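Local coordinates for protein glucokinase (PDB 6EDI) that probably phosphorylates D-glucose with ATP to give glucose 6-phosphate, at residues S198-G203 with S217-V222; D176-M181 with V347-N352; M15-E20 with G66-Y71; K183-D188 with L385-F390; G49-V54 with Y71-V76. All coordinates share one frame; numbering follows the deposited sequence.

Contact 1. Residues S198-G203 with S217-V222; sequences STIGRG and SLIHYV
R202 is laid over one face of the Y221 ring. Its CB stands 4.1 Å from the centroid of the Y221 ring and 12° off the ring normal, a CH-pi contact. From there the chain bends at chi2 and brings R202 CD to 3.2 Å from Y221 OH. The guanidinium ends nearly parallel to the ring, with 8° between the planes, but displaced beyond the hydroxyl, so the aliphatic part of R202, not its charged end, covers the ring. D226 fixes both polar ends: its OD1 pairs with R202 NE and is hydrogen-bonded to Y221 OH. Y221 extends CG away from its own N (chi1 173°), and its CB meets G203 O at 3.6 Å. I200 and I219 touch through their CD1 atoms, 4.2 Å apart. The loop is shaped by an ST turn, G201 N to T199 OG1 at 2.9 Å, followed by an inverse gamma turn centred on R202, whose O accepts from N123 of the second subunit. I200 and I219 also pack on helix 157-170, while strand 227-233 contributes Y228, edge-to-face with Y221; strand 214-222 runs between 227-233 and 205-210.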
# COMPACT_ATOMS: atom_id res chain seq x y z
N SER A 198 2.31 -19.66 -12.89
CA SER A 198 3.47 -19.66 -13.79
C SER A 198 4.22 -18.35 -13.66
O SER A 198 5.38 -18.26 -14.03
CB SER A 198 3.01 -19.85 -15.23
OG SER A 198 2.32 -21.08 -15.34
N THR A 199 3.53 -17.35 -13.13
CA THR A 199 4.06 -15.99 -13.04
C THR A 199 3.18 -15.29 -12.03
O THR A 199 2.07 -15.77 -11.75
CB THR A 199 3.95 -15.29 -14.40
OG1 THR A 199 4.31 -13.90 -14.27
CG2 THR A 199 2.53 -15.39 -14.93
N ILE A 200 3.64 -14.19 -11.43
CA ILE A 200 2.72 -13.37 -10.64
C ILE A 200 1.87 -12.55 -11.61
O ILE A 200 0.76 -12.14 -11.30
CB ILE A 200 3.42 -12.40 -9.66
CG1 ILE A 200 4.43 -11.50 -10.39
CG2 ILE A 200 4.11 -13.18 -8.54
CD1 ILE A 200 4.85 -10.29 -9.55
N GLY A 201 2.41 -12.34 -12.81
CA GLY A 201 1.68 -11.61 -13.84
C GLY A 201 1.74 -10.11 -13.68
O GLY A 201 2.39 -9.60 -12.76
N ARG A 202 1.07 -9.39 -14.58
CA ARG A 202 1.05 -7.92 -14.55
C ARG A 202 -0.09 -7.38 -13.69
O ARG A 202 -1.14 -6.96 -14.19
CB ARG A 202 0.94 -7.35 -15.96
CG ARG A 202 2.06 -7.80 -16.87
CD ARG A 202 2.80 -6.61 -17.45
NE ARG A 202 4.01 -7.04 -18.15
CZ ARG A 202 4.19 -6.99 -19.46
NH1 ARG A 202 3.23 -6.49 -20.23
NH2 ARG A 202 5.32 -7.41 -19.99
N GLY A 203 0.14 -7.39 -12.38
CA GLY A 203 -0.81 -6.87 -11.41
C GLY A 203 -0.18 -6.89 -10.04
O GLY A 203 0.97 -7.31 -9.87
N SER A 217 4.20 -7.27 2.62
CA SER A 217 4.72 -6.31 1.65
C SER A 217 3.89 -6.42 0.38
O SER A 217 3.16 -7.40 0.17
CB SER A 217 6.21 -6.56 1.35
OG SER A 217 6.44 -7.90 0.95
N LEU A 218 3.97 -5.41 -0.47
CA LEU A 218 3.15 -5.42 -1.67
C LEU A 218 4.02 -5.15 -2.87
O LEU A 218 4.76 -4.15 -2.90
CB LEU A 218 2.04 -4.38 -1.57
CG LEU A 218 1.18 -4.19 -2.82
CD1 LEU A 218 0.06 -5.23 -2.89
CD2 LEU A 218 0.66 -2.77 -2.94
N ILE A 219 3.94 -6.05 -3.86
CA ILE A 219 4.57 -5.78 -5.14
C ILE A 219 3.51 -5.04 -5.95
O ILE A 219 2.47 -5.61 -6.31
CB ILE A 219 4.99 -7.05 -5.88
CG1 ILE A 219 5.77 -8.01 -4.97
CG2 ILE A 219 5.83 -6.68 -7.13
CD1 ILE A 219 6.18 -9.29 -5.65
N HIS A 220 3.75 -3.76 -6.19
CA HIS A 220 2.79 -2.96 -6.96
C HIS A 220 3.23 -2.91 -8.41
O HIS A 220 4.39 -2.60 -8.70
CB HIS A 220 2.70 -1.55 -6.38
CG HIS A 220 1.87 -0.61 -7.20
ND1 HIS A 220 0.51 -0.75 -7.34
CD2 HIS A 220 2.21 0.49 -7.91
CE1 HIS A 220 0.03 0.22 -8.11
NE2 HIS A 220 1.04 0.99 -8.46
N TYR A 221 2.33 -3.25 -9.33
CA TYR A 221 2.64 -3.18 -10.75
C TYR A 221 2.28 -1.81 -11.28
O TYR A 221 1.21 -1.28 -10.97
CB TYR A 221 1.90 -4.25 -11.57
CG TYR A 221 2.11 -4.05 -13.05
CD1 TYR A 221 3.33 -4.32 -13.64
CD2 TYR A 221 1.08 -3.57 -13.86
CE1 TYR A 221 3.53 -4.12 -14.99
CE2 TYR A 221 1.28 -3.37 -15.21
CZ TYR A 221 2.50 -3.65 -15.77
OH TYR A 221 2.70 -3.45 -17.11
N VAL A 222 3.19 -1.24 -12.07
CA VAL A 222 3.07 0.12 -12.59
C VAL A 222 2.93 0.11 -14.11
O VAL A 222 3.91 -0.07 -14.84
CB VAL A 222 4.31 0.98 -12.21
CG1 VAL A 222 4.16 2.37 -12.78
CG2 VAL A 222 4.53 1.03 -10.69

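Contact 2. Residues D176-M181 with V347-N352; sequences DYFKVM and VLMGDN
M181 N makes a probable backbone hydrogen bond to F390 O, which ties M181 to strand 389-393, the strand between the two segments in the sheet. M181 and L348 can therefore meet only by side chains reaching over that strand. They cross at about a right angle: M181 bends at chi3 (49°), placing SD at 3.9 Å and CE at 4.0 Å from the CD2 branch of L348. F178 makes the second bridge. With CG placed beside the backbone N (chi1 -72°), its ring sends CE2 against V347 CG1 at 3.3 Å, a close approach from an oblique side. M349 comes instead at the ring edge, its CB near the ring plane and 4.0 Å from F178 CE2. Beyond CB, the extended M349 chain leads away toward helix 157-170 and strand 205-210, leaving its root to touch the phenyl. L348 O also lies near the plane of the F178 ring, off the same edge. At G350, the N-cap position of helix 351-355, the backbone N is held by Q393 OE1. This strand, glycine turn and helix, set on a mixed sheet, is a recurrent element of the actin-like ATPase fold, in whose members the corresponding glycine turn borders the adenosine of ATP; sequence and position are consistent with that role here, though no nucleotide marks it.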
# COMPACT_ATOMS: atom_id res chain seq x y z
N ASP A 176 8.27 -23.67 -9.73
CA ASP A 176 9.14 -24.59 -8.99
C ASP A 176 9.17 -24.29 -7.49
O ASP A 176 9.50 -25.16 -6.70
CB ASP A 176 10.56 -24.57 -9.58
CG ASP A 176 10.60 -25.06 -11.02
OD1 ASP A 176 10.25 -26.23 -11.27
OD2 ASP A 176 10.99 -24.27 -11.90
N TYR A 177 8.79 -23.07 -7.11
CA TYR A 177 8.92 -22.63 -5.72
C TYR A 177 7.58 -22.35 -5.05
O TYR A 177 7.49 -22.31 -3.82
CB TYR A 177 9.85 -21.41 -5.64
CG TYR A 177 11.26 -21.76 -6.00
CD1 TYR A 177 11.65 -21.84 -7.33
CD2 TYR A 177 12.20 -22.05 -5.03
CE1 TYR A 177 12.94 -22.18 -7.67
CE2 TYR A 177 13.50 -22.40 -5.36
CZ TYR A 177 13.86 -22.47 -6.69
OH TYR A 177 15.15 -22.81 -7.05
N PHE A 178 6.55 -22.18 -5.87
CA PHE A 178 5.23 -21.82 -5.39
C PHE A 178 4.17 -22.68 -6.06
O PHE A 178 4.34 -23.08 -7.21
CB PHE A 178 4.99 -20.33 -5.66
CG PHE A 178 5.79 -19.43 -4.77
CD1 PHE A 178 7.10 -19.10 -5.08
CD2 PHE A 178 5.24 -18.96 -3.59
CE1 PHE A 178 7.85 -18.29 -4.24
CE2 PHE A 178 5.99 -18.16 -2.74
CZ PHE A 178 7.29 -17.82 -3.06
N LYS A 179 3.09 -22.96 -5.34
CA LYS A 179 1.98 -23.76 -5.85
C LYS A 179 0.69 -22.98 -5.71
O LYS A 179 0.56 -22.17 -4.78
CB LYS A 179 1.83 -25.07 -5.06
CG LYS A 179 2.75 -26.17 -5.49
CD LYS A 179 1.96 -27.47 -5.65
CE LYS A 179 2.61 -28.40 -6.67
NZ LYS A 179 1.61 -29.28 -7.37
N VAL A 180 -0.27 -23.24 -6.59
CA VAL A 180 -1.54 -22.54 -6.54
C VAL A 180 -2.41 -23.10 -5.45
O VAL A 180 -2.64 -24.30 -5.38
CB VAL A 180 -2.28 -22.64 -7.88
CG1 VAL A 180 -3.66 -21.99 -7.79
CG2 VAL A 180 -1.46 -21.99 -8.95
N MET A 181 -2.89 -22.23 -4.56
CA MET A 181 -3.90 -22.66 -3.61
C MET A 181 -5.25 -22.64 -4.31
O MET A 181 -6.00 -23.63 -4.27
CB MET A 181 -3.90 -21.75 -2.38
CG MET A 181 -2.60 -21.80 -1.62
SD MET A 181 -2.40 -20.61 -0.28
CE MET A 181 -3.94 -20.84 0.60
N VAL A 347 0.41 -14.09 -2.15
CA VAL A 347 1.39 -15.14 -1.90
C VAL A 347 1.60 -15.36 -0.41
O VAL A 347 1.87 -14.42 0.35
CB VAL A 347 2.74 -14.78 -2.52
CG1 VAL A 347 3.83 -15.73 -2.00
CG2 VAL A 347 2.66 -14.81 -4.04
N LEU A 348 1.48 -16.62 0.01
CA LEU A 348 1.76 -16.98 1.40
C LEU A 348 3.11 -17.66 1.39
O LEU A 348 3.30 -18.67 0.70
CB LEU A 348 0.68 -17.92 1.94
CG LEU A 348 -0.69 -17.39 2.38
CD1 LEU A 348 -1.38 -16.66 1.26
CD2 LEU A 348 -1.58 -18.53 2.90
N MET A 349 4.07 -17.12 2.14
CA MET A 349 5.43 -17.64 2.05
C MET A 349 6.19 -17.69 3.37
O MET A 349 5.64 -17.42 4.44
CB MET A 349 6.21 -16.84 0.99
CG MET A 349 6.68 -15.46 1.42
SD MET A 349 7.46 -14.61 0.02
CE MET A 349 8.61 -13.53 0.83
N GLY A 350 7.46 -18.08 3.30
CA GLY A 350 8.26 -18.24 4.51
C GLY A 350 8.48 -19.69 4.90
O GLY A 350 7.74 -20.58 4.46
N ASP A 351 9.48 -19.92 5.75
CA ASP A 351 9.84 -21.27 6.20
C ASP A 351 8.67 -22.05 6.82
O ASP A 351 8.47 -23.24 6.52
CB ASP A 351 11.01 -21.21 7.20
CG ASP A 351 12.23 -20.52 6.63
OD1 ASP A 351 12.57 -20.77 5.45
OD2 ASP A 351 12.86 -19.73 7.37
N ASN A 352 7.89 -21.39 7.67
CA ASN A 352 6.72 -22.01 8.27
C ASN A 352 5.68 -22.48 7.27
O ASN A 352 5.13 -23.56 7.42
CB ASN A 352 6.07 -21.10 9.32
CG ASN A 352 6.72 -21.24 10.68
OD1 ASN A 352 6.93 -20.25 11.38
ND2 ASN A 352 7.04 -22.48 11.07

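Contact 3. Residues M15-E20 with G66-Y71; sequences MVQTKE and GLHIIY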
# COMPACT_ATOMS: atom_id res chain seq x y z
N MET A 15 17.03 -23.24 -12.57
CA MET A 15 16.66 -23.04 -11.18
C MET A 15 17.57 -22.02 -10.50
O MET A 15 18.39 -21.37 -11.14
CB MET A 15 16.67 -24.37 -10.42
CG MET A 15 17.99 -25.13 -10.49
SD MET A 15 17.86 -26.86 -9.96
CE MET A 15 17.10 -27.61 -11.40
N VAL A 16 17.41 -21.88 -9.19
CA VAL A 16 18.23 -20.97 -8.40
C VAL A 16 19.46 -21.70 -7.85
O VAL A 16 19.32 -22.62 -7.06
CB VAL A 16 17.44 -20.39 -7.22
CG1 VAL A 16 18.31 -19.40 -6.45
CG2 VAL A 16 16.16 -19.70 -7.71
N GLN A 17 20.65 -21.30 -8.27
CA GLN A 17 21.85 -21.91 -7.69
C GLN A 17 22.53 -20.95 -6.75
O GLN A 17 22.84 -19.82 -7.11
CB GLN A 17 22.83 -22.37 -8.77
CG GLN A 17 22.22 -23.32 -9.79
CD GLN A 17 23.12 -23.49 -10.99
OE1 GLN A 17 22.75 -23.13 -12.11
NE2 GLN A 17 24.32 -24.04 -10.77
N THR A 18 22.76 -21.42 -5.54
CA THR A 18 23.35 -20.59 -4.51
C THR A 18 24.56 -21.30 -3.90
O THR A 18 24.46 -22.43 -3.42
CB THR A 18 22.31 -20.29 -3.43
OG1 THR A 18 21.30 -19.43 -3.98
CG2 THR A 18 22.94 -19.61 -2.26
N LYS A 19 25.71 -20.63 -3.93
CA LYS A 19 26.92 -21.17 -3.33
C LYS A 19 27.44 -20.23 -2.25
O LYS A 19 27.68 -19.05 -2.50
CB LYS A 19 28.01 -21.36 -4.39
CG LYS A 19 28.46 -22.80 -4.64
CD LYS A 19 27.63 -23.50 -5.72
CE LYS A 19 28.18 -24.90 -6.01
NZ LYS A 19 27.48 -25.54 -7.17
N GLU A 20 27.63 -20.75 -1.05
CA GLU A 20 28.30 -19.97 -0.02
C GLU A 20 29.78 -20.31 -0.13
O GLU A 20 30.13 -21.47 -0.26
CB GLU A 20 27.77 -20.35 1.36
CG GLU A 20 28.50 -19.68 2.50
CD GLU A 20 28.01 -20.13 3.85
OE1 GLU A 20 26.83 -20.52 3.96
OE2 GLU A 20 28.82 -20.10 4.79
N GLY A 66 17.39 -19.25 -14.78
CA GLY A 66 18.50 -19.64 -13.94
C GLY A 66 19.01 -18.40 -13.24
O GLY A 66 19.42 -17.42 -13.86
N LEU A 67 18.96 -18.42 -11.91
CA LEU A 67 19.46 -17.30 -11.15
C LEU A 67 20.62 -17.85 -10.36
O LEU A 67 20.52 -18.96 -9.85
CB LEU A 67 18.37 -16.76 -10.22
CG LEU A 67 17.18 -16.10 -10.92
CD1 LEU A 67 16.03 -15.88 -9.96
CD2 LEU A 67 17.60 -14.79 -11.55
N HIS A 68 21.72 -17.11 -10.30
CA HIS A 68 22.89 -17.56 -9.55
C HIS A 68 23.26 -16.55 -8.47
O HIS A 68 23.21 -15.34 -8.69
CB HIS A 68 24.09 -17.79 -10.49
CG HIS A 68 23.89 -18.90 -11.48
ND1 HIS A 68 24.34 -18.84 -12.78
CD2 HIS A 68 23.28 -20.11 -11.35
CE1 HIS A 68 24.01 -19.95 -13.41
NE2 HIS A 68 23.37 -20.74 -12.57
N ILE A 69 23.61 -17.06 -7.29
CA ILE A 69 24.09 -16.21 -6.21
C ILE A 69 25.35 -16.83 -5.64
O ILE A 69 25.47 -18.05 -5.53
CB ILE A 69 23.03 -16.02 -5.10
CG1 ILE A 69 21.70 -15.53 -5.69
CG2 ILE A 69 23.51 -15.03 -4.04
CD1 ILE A 69 20.56 -15.36 -4.67
N ILE A 70 26.32 -15.98 -5.33
CA ILE A 70 27.49 -16.38 -4.57
C ILE A 70 27.57 -15.44 -3.39
O ILE A 70 27.47 -14.24 -3.56
CB ILE A 70 28.77 -16.21 -5.38
CG1 ILE A 70 28.78 -17.13 -6.58
CG2 ILE A 70 29.98 -16.50 -4.50
CD1 ILE A 70 28.67 -18.57 -6.24
N TYR A 71 27.78 -15.96 -2.18
CA TYR A 71 27.92 -15.06 -1.04
C TYR A 71 28.93 -15.57 -0.04
O TYR A 71 29.18 -16.77 0.05
CB TYR A 71 26.57 -14.82 -0.35
CG TYR A 71 25.97 -16.05 0.28
CD1 TYR A 71 26.33 -16.45 1.57
CD2 TYR A 71 25.05 -16.82 -0.41
CE1 TYR A 71 25.80 -17.59 2.13
CE2 TYR A 71 24.50 -17.96 0.17
CZ TYR A 71 24.88 -18.33 1.43
OH TYR A 71 24.33 -19.46 1.98
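E20 climbs along the ring of Y71, crossing it obliquely. Its CA lies 4.0 Å above the plane of the Y71 ring, over the centre. E20 CB is 3.5 Å from both CE1 and CZ of Y71, and E20 CG drops to 3.4 Å from Y71 CE1. CD remains alongside CE1, and the extended chain leaves OE1 near the phenol oxygen, the carboxylate turned 36° from the ring. Y71 can lie beneath its neighbour because its CG sits between the backbone N and carbonyl carbon (chi1 65°), which folds the ring back over the adjacent strand. At the ring edge, T18 CG2 comes within 3.3 Å of Y71 CE2. Strands 16-20 and 67-75 are parallel, 9° apart, and 16-20 is one of the two outermost strands of the mixed sheet within this chain. A ladder of backbone bonds joins them, among them Q17 N to L67 O at 2.8 Å. On the face carrying Q17 and K19, the Q17 amide stands perpendicular to the H68 imidazole; OE1 lies in the ring plane, but its separation from H68 NE2 is so short that the detail of this bond is doubtful. K19 CB presses on I70 CD1 at 3.4 Å, tighter than ordinary van der Waals contact.

Contact 4. Residues K183-D188 with L385-F390; sequences KGTQWD and LSRTTF
The type I beta turn from G184 to W187 docks on S386-T389, where the chain enters strand 389-393. Four hydrogen bonds join them. G184 N points almost straight (169°) at T389 OG1, 2.9 Å away. S386 O receives T185 N at 2.9 Å on a lone pair in the carbonyl plane, and more weakly T185 OG1, so two donors of one residue grip it. Q186 N gives a further weak bond to R387 O. G184 CA makes a CA-H...O contact with R387 O at 3.4 Å. In the packing, W187 CB lies 3.5 Å from T389 OG1; the indole NE1 is bonded to K194 O. Q186 and R387 cross obliquely, their CB atoms 3.8 Å apart. The charged pair is internal to the loop: extended K183 reaches D188 with NZ, 2.6 Å from OD1 on the syn side. A water links the far ends of Q186 and R387, donating to Q186 OE1 and accepting from R387 NH1 at 2.8 Å in the plane of the guanidinium.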
# COMPACT_ATOMS: atom_id res chain seq x y z
N LYS A 183 -7.27 -20.43 -7.93
CA LYS A 183 -7.17 -19.48 -9.01
C LYS A 183 -8.31 -18.49 -8.85
O LYS A 183 -9.45 -18.87 -8.62
CB LYS A 183 -7.25 -20.22 -10.34
CG LYS A 183 -7.25 -19.33 -11.56
CD LYS A 183 -7.39 -20.18 -12.82
CE LYS A 183 -7.86 -19.33 -13.97
NZ LYS A 183 -7.84 -20.06 -15.28
N GLY A 184 -7.99 -17.20 -8.97
CA GLY A 184 -9.01 -16.17 -8.86
C GLY A 184 -9.76 -15.96 -10.16
O GLY A 184 -9.28 -16.30 -11.24
N THR A 185 -10.94 -15.37 -10.05
CA THR A 185 -11.81 -15.15 -11.21
C THR A 185 -11.22 -14.19 -12.24
O THR A 185 -11.64 -14.18 -13.39
CB THR A 185 -13.15 -14.56 -10.78
OG1 THR A 185 -12.90 -13.42 -9.96
CG2 THR A 185 -13.95 -15.56 -9.99
N GLN A 186 -10.27 -13.37 -11.81
CA GLN A 186 -9.71 -12.32 -12.65
C GLN A 186 -8.40 -12.72 -13.30
O GLN A 186 -7.80 -11.92 -14.03
CB GLN A 186 -9.49 -11.06 -11.80
CG GLN A 186 -9.39 -9.76 -12.59
CD GLN A 186 -9.14 -8.54 -11.72
OE1 GLN A 186 -8.56 -8.65 -10.64
NE2 GLN A 186 -9.57 -7.38 -12.19
N TRP A 187 -7.93 -13.93 -13.02
CA TRP A 187 -6.63 -14.37 -13.53
C TRP A 187 -6.58 -14.37 -15.06
O TRP A 187 -5.71 -13.72 -15.66
CB TRP A 187 -6.18 -15.74 -12.99
CG TRP A 187 -4.87 -16.12 -13.64
CD1 TRP A 187 -4.67 -16.99 -14.68
CD2 TRP A 187 -3.59 -15.56 -13.33
NE1 TRP A 187 -3.34 -17.01 -15.03
CE2 TRP A 187 -2.66 -16.14 -14.22
CE3 TRP A 187 -3.15 -14.63 -12.38
CZ2 TRP A 187 -1.29 -15.81 -14.17
CZ3 TRP A 187 -1.80 -14.30 -12.35
CH2 TRP A 187 -0.89 -14.89 -13.24
N ASP A 188 -7.51 -15.09 -15.69
CA ASP A 188 -7.51 -15.25 -17.15
C ASP A 188 -7.59 -13.93 -17.89
O ASP A 188 -6.95 -13.74 -18.92
CB ASP A 188 -8.67 -16.16 -17.60
CG ASP A 188 -8.52 -17.60 -17.14
OD1 ASP A 188 -7.38 -18.01 -16.83
OD2 ASP A 188 -9.54 -18.31 -17.08
N LEU A 385 -12.97 -10.36 -3.42
CA LEU A 385 -11.82 -11.13 -2.93
C LEU A 385 -11.53 -12.36 -3.79
O LEU A 385 -10.38 -12.77 -3.95
CB LEU A 385 -12.01 -11.49 -1.45
CG LEU A 385 -12.02 -10.35 -0.41
CD1 LEU A 385 -13.24 -9.44 -0.50
CD2 LEU A 385 -11.93 -10.90 0.98
N SER A 386 -12.59 -12.95 -4.36
CA SER A 386 -12.43 -14.15 -5.18
C SER A 386 -11.76 -13.86 -6.53
O SER A 386 -11.47 -14.78 -7.29
CB SER A 386 -13.80 -14.81 -5.41
OG SER A 386 -14.70 -13.89 -5.97
N ARG A 387 -11.51 -12.59 -6.81
CA ARG A 387 -10.78 -12.22 -8.03
C ARG A 387 -9.32 -12.63 -7.95
O ARG A 387 -8.65 -12.78 -8.98
CB ARG A 387 -10.86 -10.71 -8.27
CG ARG A 387 -12.28 -10.18 -8.43
CD ARG A 387 -12.25 -8.67 -8.60
NE ARG A 387 -13.57 -8.09 -8.81
CZ ARG A 387 -13.78 -6.81 -9.08
NH1 ARG A 387 -12.75 -5.99 -9.19
NH2 ARG A 387 -15.02 -6.34 -9.24
N THR A 388 -8.84 -12.81 -6.72
CA THR A 388 -7.41 -12.99 -6.45
C THR A 388 -6.95 -14.45 -6.45
O THR A 388 -7.56 -15.31 -5.82
CB THR A 388 -7.03 -12.32 -5.10
OG1 THR A 388 -7.32 -10.91 -5.18
CG2 THR A 388 -5.55 -12.51 -4.78
N THR A 389 -5.87 -14.71 -7.18
CA THR A 389 -5.23 -16.02 -7.22
C THR A 389 -4.29 -16.13 -6.02
O THR A 389 -3.44 -15.27 -5.83
CB THR A 389 -4.44 -16.17 -8.54
OG1 THR A 389 -5.35 -16.17 -9.64
CG2 THR A 389 -3.62 -17.45 -8.57
N PHE A 390 -4.46 -17.18 -5.21
CA PHE A 390 -3.60 -17.39 -4.04
C PHE A 390 -2.54 -18.44 -4.32
O PHE A 390 -2.83 -19.46 -4.96
CB PHE A 390 -4.39 -17.81 -2.80
CG PHE A 390 -4.93 -16.65 -2.00
CD1 PHE A 390 -5.79 -15.72 -2.59
CD2 PHE A 390 -4.60 -16.50 -0.67
CE1 PHE A 390 -6.29 -14.66 -1.84
CE2 PHE A 390 -5.09 -15.47 0.08
CZ PHE A 390 -5.94 -14.53 -0.50
O HOH W 1 -9.95 -6.31 -9.17

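Contact 5. Residues G49-V54 with Y71-V76; sequences GTSARV and YVRFKV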
# COMPACT_ATOMS: atom_id res chain seq x y z
N GLY A 49 20.43 -12.49 12.60
CA GLY A 49 21.20 -13.12 13.66
C GLY A 49 22.57 -12.49 13.79
O GLY A 49 22.70 -11.27 13.93
N THR A 50 23.61 -13.32 13.76
CA THR A 50 24.99 -12.84 13.83
C THR A 50 25.63 -12.86 12.47
O THR A 50 26.86 -12.84 12.35
CB THR A 50 25.87 -13.75 14.69
OG1 THR A 50 25.41 -15.11 14.59
CG2 THR A 50 25.82 -13.30 16.10
N SER A 51 24.80 -12.93 11.44
CA SER A 51 25.27 -13.34 10.13
C SER A 51 24.89 -12.36 9.05
O SER A 51 23.72 -12.06 8.84
CB SER A 51 24.70 -14.71 9.81
OG SER A 51 23.30 -14.71 10.00
N ALA A 52 25.91 -11.86 8.35
CA ALA A 52 25.70 -10.94 7.25
C ALA A 52 26.23 -11.60 5.98
O ALA A 52 27.44 -11.68 5.78
CB ALA A 52 26.42 -9.62 7.51
N ARG A 53 25.34 -12.08 5.13
CA ARG A 53 25.79 -12.69 3.89
C ARG A 53 25.94 -11.58 2.86
O ARG A 53 25.04 -10.78 2.69
CB ARG A 53 24.82 -13.77 3.42
CG ARG A 53 24.68 -14.89 4.44
CD ARG A 53 23.61 -15.91 4.07
NE ARG A 53 22.28 -15.32 4.05
CZ ARG A 53 21.17 -16.03 3.89
NH1 ARG A 53 21.25 -17.35 3.75
NH2 ARG A 53 19.98 -15.42 3.88
N VAL A 54 27.11 -11.51 2.22
CA VAL A 54 27.37 -10.45 1.24
C VAL A 54 27.82 -11.12 -0.05
O VAL A 54 28.71 -11.95 -0.02
CB VAL A 54 28.50 -9.53 1.73
CG1 VAL A 54 28.72 -8.37 0.77
CG2 VAL A 54 28.19 -9.02 3.11
N TYR A 71 27.78 -15.96 -2.18
CA TYR A 71 27.92 -15.06 -1.04
C TYR A 71 28.93 -15.57 -0.04
O TYR A 71 29.18 -16.77 0.05
CB TYR A 71 26.57 -14.82 -0.35
CG TYR A 71 25.97 -16.05 0.28
CD1 TYR A 71 26.33 -16.45 1.57
CD2 TYR A 71 25.05 -16.82 -0.41
CE1 TYR A 71 25.80 -17.59 2.13
CE2 TYR A 71 24.50 -17.96 0.17
CZ TYR A 71 24.88 -18.33 1.43
OH TYR A 71 24.33 -19.46 1.98
N VAL A 72 29.52 -14.63 0.69
CA VAL A 72 30.39 -14.92 1.82
C VAL A 72 29.60 -14.66 3.08
O VAL A 72 28.92 -13.63 3.19
CB VAL A 72 31.62 -14.00 1.80
CG1 VAL A 72 32.49 -14.22 3.03
CG2 VAL A 72 32.42 -14.21 0.53
N ARG A 73 29.64 -15.58 4.03
CA ARG A 73 28.97 -15.32 5.30
C ARG A 73 29.96 -14.66 6.24
O ARG A 73 30.97 -15.25 6.61
CB ARG A 73 28.41 -16.60 5.91
CG ARG A 73 27.71 -16.37 7.25
CD ARG A 73 27.24 -17.69 7.85
NE ARG A 73 26.43 -18.47 6.92
CZ ARG A 73 25.12 -18.34 6.77
NH1 ARG A 73 24.46 -17.43 7.48
NH2 ARG A 73 24.46 -19.09 5.90
N PHE A 74 29.67 -13.41 6.61
CA PHE A 74 30.48 -12.70 7.59
C PHE A 74 29.78 -12.83 8.92
O PHE A 74 28.58 -13.07 8.98
CB PHE A 74 30.64 -11.23 7.19
CG PHE A 74 31.52 -11.01 5.99
CD1 PHE A 74 32.88 -10.83 6.13
CD2 PHE A 74 30.97 -10.98 4.71
CE1 PHE A 74 33.70 -10.63 5.02
CE2 PHE A 74 31.78 -10.77 3.60
CZ PHE A 74 33.14 -10.60 3.75
N LYS A 75 30.54 -12.67 10.01
CA LYS A 75 29.96 -12.77 11.33
C LYS A 75 29.96 -11.41 12.00
O LYS A 75 31.01 -10.77 12.10
CB LYS A 75 30.71 -13.80 12.19
CG LYS A 75 30.38 -15.25 11.84
CD LYS A 75 31.13 -15.72 10.59
CE LYS A 75 30.41 -16.86 9.88
NZ LYS A 75 31.22 -17.45 8.77
N VAL A 76 28.79 -10.98 12.45
CA VAL A 76 28.65 -9.74 13.20
C VAL A 76 29.13 -9.97 14.64
O VAL A 76 28.36 -10.30 15.53
CB VAL A 76 27.19 -9.24 13.21
CG1 VAL A 76 27.14 -7.77 13.62
CG2 VAL A 76 26.55 -9.44 11.84
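The guanidinium of R73 carries R53 CG over one face, 3.9 Å above its plane and offset toward the rim, and meets S51 CB at its edge. V72 CG1 lies 3.5 Å above the F74 ring, A52 O is at the ring edge, and F87 of helix 84-98 stacks with it. V54 CG2 approaches F74 CD2 obliquely at 3.8 Å. R53 runs beside Y71, CD 3.4 Å from Y71 CE1, then bends at chi3 (-65°); its guanidinium stands 68° from the phenol plane, too distant for more than a weak cation-pi attraction. The bend leaves R53 NH1 4.2 Å from R73 NH2, like charges that E20 and D46 may offset through long, weak ion pairs. Five backbone bonds hold the strands, the shortest V76 N to T50 O at 2.7 Å. Strands 51-58 and 67-75 form a beta hairpin, and the glycine-containing loop at G49-T50 leading into it resembles the phosphate-binding glycine loop of actin-like ATPases, consistent with phosphate binding here.

In the fold
The five contacts reach two mixed sheets, consistent with the two-domain actin-like ATPase fold, whose cleft holds the active site; the crystal captures an open form. Contacts 3 and 5 share Y71 and strand 67-75, their centres 16 Å apart; E20 of contact 3 reaches R73 of contact 5 in a long, weak ion pair. Contacts 1, 2 and 4 belong to the other sheet: W187 of contact 4 packs on T199 and I200 of contact 1, while contacts 2 and 4 meet through strand 389-393. Contact 2 links the groups, Y177 OH lying 3.2 Å from V16 N of contact 3. Contacts 4 and 5 lie farthest apart, about 39 Å between centres.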